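Carbohydrate kinase (Agrobacterium tumefaciens, PDB 2NWH) probably transfers a phosphate group from ATP to a sugar or related small molecule, as do other kinases of the pfkB (ribokinase-like) family. Local coordinates at residues G153-A156 / R157-K161; S297-S300 / V301-M304. All blocks are in the same frame, centred on the assembly; numbering follows the deposited sequence.

Contact 1: residues G153-A156 / R157-K161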
loop_
_atom_site.group_PDB
_atom_site.type_symbol
_atom_site.label_atom_id
_atom_site.label_comp_id
_atom_site.label_asym_id
_atom_site.label_seq_id
_atom_site.Cartn_x
_atom_site.Cartn_y
_atom_site.Cartn_z
ATOM N N GLY A 153 -2.254 -16.726 -0.857
ATOM C CA GLY A 153 -1.513 -17.272 0.288
ATOM C C GLY A 153 -1.039 -18.738 0.080
ATOM O O GLY A 153 0.145 -19.065 0.293
ATOM N N LEU A 154 -1.933 -19.618 -0.380
ATOM C CA LEU A 154 -1.526 -21.014 -0.725
ATOM C C LEU A 154 -0.396 -21.099 -1.793
ATOM O O LEU A 154 0.539 -21.893 -1.655
ATOM C CB LEU A 154 -2.723 -21.842 -1.172
ATOM C CG LEU A 154 -3.521 -22.719 -0.193
ATOM C CD1 LEU A 154 -3.990 -21.983 1.019
ATOM C CD2 LEU A 154 -4.733 -23.309 -0.899
ATOM N N ILE A 155 -0.479 -20.270 -2.835
ATOM C CA ILE A 155 0.529 -20.251 -3.905
ATOM C C ILE A 155 1.877 -19.773 -3.390
ATOM O O ILE A 155 2.902 -20.394 -3.663
ATOM C CB ILE A 155 0.104 -19.394 -5.113
ATOM C CG1 ILE A 155 -1.106 -20.005 -5.811
ATOM C CG2 ILE A 155 1.251 -19.297 -6.111
ATOM C CD1 ILE A 155 -1.669 -19.109 -6.958
ATOM N N ALA A 156 1.868 -18.669 -2.631
ATOM C CA ALA A 156 3.077 -18.190 -1.975
ATOM C C ALA A 156 3.740 -19.266 -1.124
ATOM O O ALA A 156 4.956 -19.421 -1.188
ATOM C CB ALA A 156 2.782 -16.997 -1.117
ATOM N N ARG A 157 2.937 -19.960 -0.321
ATOM C CA ARG A 157 3.414 -21.111 0.470
ATOM C C ARG A 157 4.125 -22.081 -0.466
ATOM O O ARG A 157 5.330 -22.287 -0.337
ATOM C CB ARG A 157 2.245 -21.823 1.152
ATOM C CG ARG A 157 2.619 -22.743 2.347
ATOM C CD ARG A 157 1.389 -23.596 2.741
ATOM N NE ARG A 157 0.252 -22.762 3.147
ATOM C CZ ARG A 157 -0.973 -23.219 3.350
ATOM N NH1 ARG A 157 -1.221 -24.513 3.210
ATOM N NH2 ARG A 157 -1.948 -22.394 3.693
ATOM N N ALA A 158 3.383 -22.643 -1.426
ATOM C CA ALA A 158 3.905 -23.691 -2.302
ATOM C C ALA A 158 5.165 -23.250 -3.051
ATOM O O ALA A 158 6.074 -24.057 -3.258
ATOM C CB ALA A 158 2.831 -24.194 -3.283
ATOM N N CYS A 159 5.209 -21.967 -3.434
ATOM C CA CYS A 159 6.358 -21.378 -4.120
ATOM C C CYS A 159 7.483 -20.873 -3.194
ATOM O O CYS A 159 8.497 -20.366 -3.679
ATOM C CB CYS A 159 5.875 -20.242 -5.035
ATOM S SG CYS A 159 4.940 -20.873 -6.446
ATOM N N GLU A 160 7.320 -21.026 -1.882
ATOM C CA GLU A 160 8.265 -20.437 -0.920
ATOM C C GLU A 160 8.652 -18.997 -1.273
ATOM O O GLU A 160 9.843 -18.624 -1.337
ATOM C CB GLU A 160 9.493 -21.361 -0.743
ATOM C CG GLU A 160 9.099 -22.784 -0.415
ATOM C CD GLU A 160 10.054 -23.843 -0.982
ATOM O OE1 GLU A 160 10.471 -23.710 -2.160
ATOM O OE2 GLU A 160 10.345 -24.832 -0.275
ATOM N N LYS A 161 7.623 -18.187 -1.514
ATOM C CA LYS A 161 7.790 -16.763 -1.717
ATOM C C LYS A 161 7.225 -16.035 -0.520
ATOM O O LYS A 161 6.096 -16.311 -0.108
ATOM C CB LYS A 161 7.114 -16.286 -3.002
ATOM C CG LYS A 161 7.678 -16.940 -4.250
ATOM C CD LYS A 161 9.093 -16.469 -4.590
ATOM C CE LYS A 161 9.614 -17.241 -5.824
ATOM N NZ LYS A 161 11.111 -17.210 -5.819
#
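I155 and C159 touch one turn apart at the C-terminal end of helix 146-158. The CG2 branch of I155, turned anti to its own backbone N, lies 4.0 Å from C159 SG, and the sulfur also rests 3.5 Å from I155 O. I155 O accepts from C159 N at 2.8 Å, the donor nearly in line with the C=O. Beside them A156 is wedged in the bend, its CB 3.5 Å from K161 O and packed on L138 of strand 137-141; I155 and K161 both touch I132 of helix 126-134. The helix ends here in a Schellman motif: E160 takes positive phi and sends its N-H back to R157 O at 2.8 Å, while K161 N reaches A156 O at 3.0 Å with an N-H...O angle of 166°. The turn redirects the chain toward strand 163-166, within a beta-alpha-beta unit. The outer side is looser. There R157, bent at chi3 (-60°), runs alongside L154, which sets its CG over one guanidinium face, near the rim, and brings CD1 to 3.4 Å from R157 NH2. NH2 makes a salt bridge to D182, and the R157 side chain lies about 5 Å from a bound calcium ion.

Contact 2: residues S297-S300 / V301-M304; sequences SKDS and VEAM
S297 O receives the N-H of V301 at 3.0 Å, opening the first turn of helix 298-305, and the V301 side chain lies against the same carbonyl, with CG2 3.4 Å from S297 O. S297 is the N-cap: its OG accepts the N-H of S300 at 2.9 Å with an angle of 157°. S300 OG answers with a weak bond from S297 N, which completes a capping box and ties up N-H groups at the helix start. Chi1 of 68° sets S300 OG between its own N and carbonyl carbon, turned back toward the cap; D295 O is a further hydrogen-bond partner of this hydroxyl. E302 can be followed outward along the exposed side. Its CB sits 3.3 Å from K298 O, the acceptor of the E302 N-H. CG is anti to the backbone N, and the extended chain carries the carboxylate beside that of D299, their planes 12° apart. At the tip OE1 comes within 3.7 Å of D299 OD1, a like-charged approach that probably costs some energy. A water donates to OE1 and to D299 O, bridging side chain and backbone. On the inner side V301 and S300 pack on I284 of helix 271-286, with V301 also meeting Q277 of that helix and L52, just past helix 41-51.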
loop_
_atom_site.group_PDB
_atom_site.type_symbol
_atom_site.label_atom_id
_atom_site.label_comp_id
_atom_site.label_asym_id
_atom_site.label_seq_id
_atom_site.Cartn_x
_atom_site.Cartn_y
_atom_site.Cartn_z
ATOM N N SER A 297 13.216 8.132 -2.442
ATOM C CA SER A 297 14.372 7.540 -3.122
ATOM C C SER A 297 15.260 6.988 -2.016
ATOM O O SER A 297 15.064 7.310 -0.834
ATOM C CB SER A 297 15.138 8.605 -3.936
ATOM O OG SER A 297 15.760 9.548 -3.082
ATOM N N LYS A 298 16.238 6.149 -2.362
ATOM C CA LYS A 298 17.170 5.665 -1.327
ATOM C C LYS A 298 17.844 6.873 -0.725
ATOM O O LYS A 298 18.061 6.938 0.468
ATOM C CB LYS A 298 18.257 4.790 -1.956
ATOM C CG LYS A 298 17.764 3.420 -2.347
ATOM C CD LYS A 298 18.939 2.560 -2.831
ATOM C CE LYS A 298 19.759 2.080 -1.654
ATOM N NZ LYS A 298 20.780 1.051 -2.072
ATOM N N ASP A 299 18.200 7.834 -1.557
ATOM C CA ASP A 299 18.904 8.994 -1.003
ATOM C C ASP A 299 18.055 9.864 -0.068
ATOM O O ASP A 299 18.568 10.374 0.947
ATOM C CB ASP A 299 19.563 9.807 -2.100
ATOM C CG ASP A 299 20.713 9.052 -2.770
ATOM O OD1 ASP A 299 21.198 7.981 -2.283
ATOM O OD2 ASP A 299 21.137 9.568 -3.786
ATOM N N SER A 300 16.776 10.066 -0.389
ATOM C CA SER A 300 15.974 10.909 0.479
ATOM C C SER A 300 15.665 10.195 1.800
ATOM O O SER A 300 15.582 10.819 2.861
ATOM C CB SER A 300 14.715 11.414 -0.214
ATOM O OG SER A 300 13.793 10.361 -0.461
ATOM N N VAL A 301 15.509 8.877 1.741
ATOM C CA VAL A 301 15.266 8.123 2.944
ATOM C C VAL A 301 16.515 8.238 3.828
ATOM O O VAL A 301 16.417 8.529 5.009
ATOM C CB VAL A 301 14.891 6.612 2.657
ATOM C CG1 VAL A 301 15.023 5.777 3.950
ATOM C CG2 VAL A 301 13.438 6.500 2.082
ATOM N N GLU A 302 17.681 7.983 3.243
ATOM C CA GLU A 302 18.977 8.195 3.888
ATOM C C GLU A 302 19.054 9.572 4.563
ATOM O O GLU A 302 19.508 9.675 5.704
ATOM C CB GLU A 302 20.074 8.030 2.823
ATOM C CG GLU A 302 21.526 8.037 3.288
ATOM C CD GLU A 302 22.526 8.033 2.079
ATOM O OE1 GLU A 302 22.327 8.829 1.110
ATOM O OE2 GLU A 302 23.495 7.249 2.104
ATOM N N ALA A 303 18.575 10.627 3.881
ATOM C CA ALA A 303 18.641 11.978 4.425
ATOM C C ALA A 303 17.660 12.225 5.602
ATOM O O ALA A 303 17.950 13.054 6.488
ATOM C CB ALA A 303 18.433 13.027 3.313
ATOM N N MET A 304 16.516 11.542 5.593
ATOM C CA MET A 304 15.496 11.771 6.622
ATOM C C MET A 304 15.752 10.904 7.858
ATOM O O MET A 304 15.358 11.272 8.962
ATOM C CB MET A 304 14.076 11.534 6.069
ATOM C CG MET A 304 12.931 11.788 7.088
ATOM S SD MET A 304 12.700 13.518 7.577
ATOM C CE MET A 304 11.475 13.990 6.316
HETATM O O HOH W 1 21.216 11.068 1.212
#

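How the contacts relate
From the N terminus, the chain passes strand 137-141 and enters helix 146-158, whose last turns and exit toward strand 163-166 form contact 1. Contact 2 comes much later, after helix 271-286, where helix 298-305 begins ahead of the final strand 311-313. Each is a single continuous stretch and encloses no long loop; the two are in series, neither nested nor crossed. One finishes a helix and the other starts one. The centres of contact 1 and contact 2 lie about 32 Å apart. The nearest atoms of contact 1 and contact 2 are about 21 Å apart. The side chains of contact 1 reach strand 137-141 of the large sheet and helix 126-134, while those of contact 2 rest on helix 271-286.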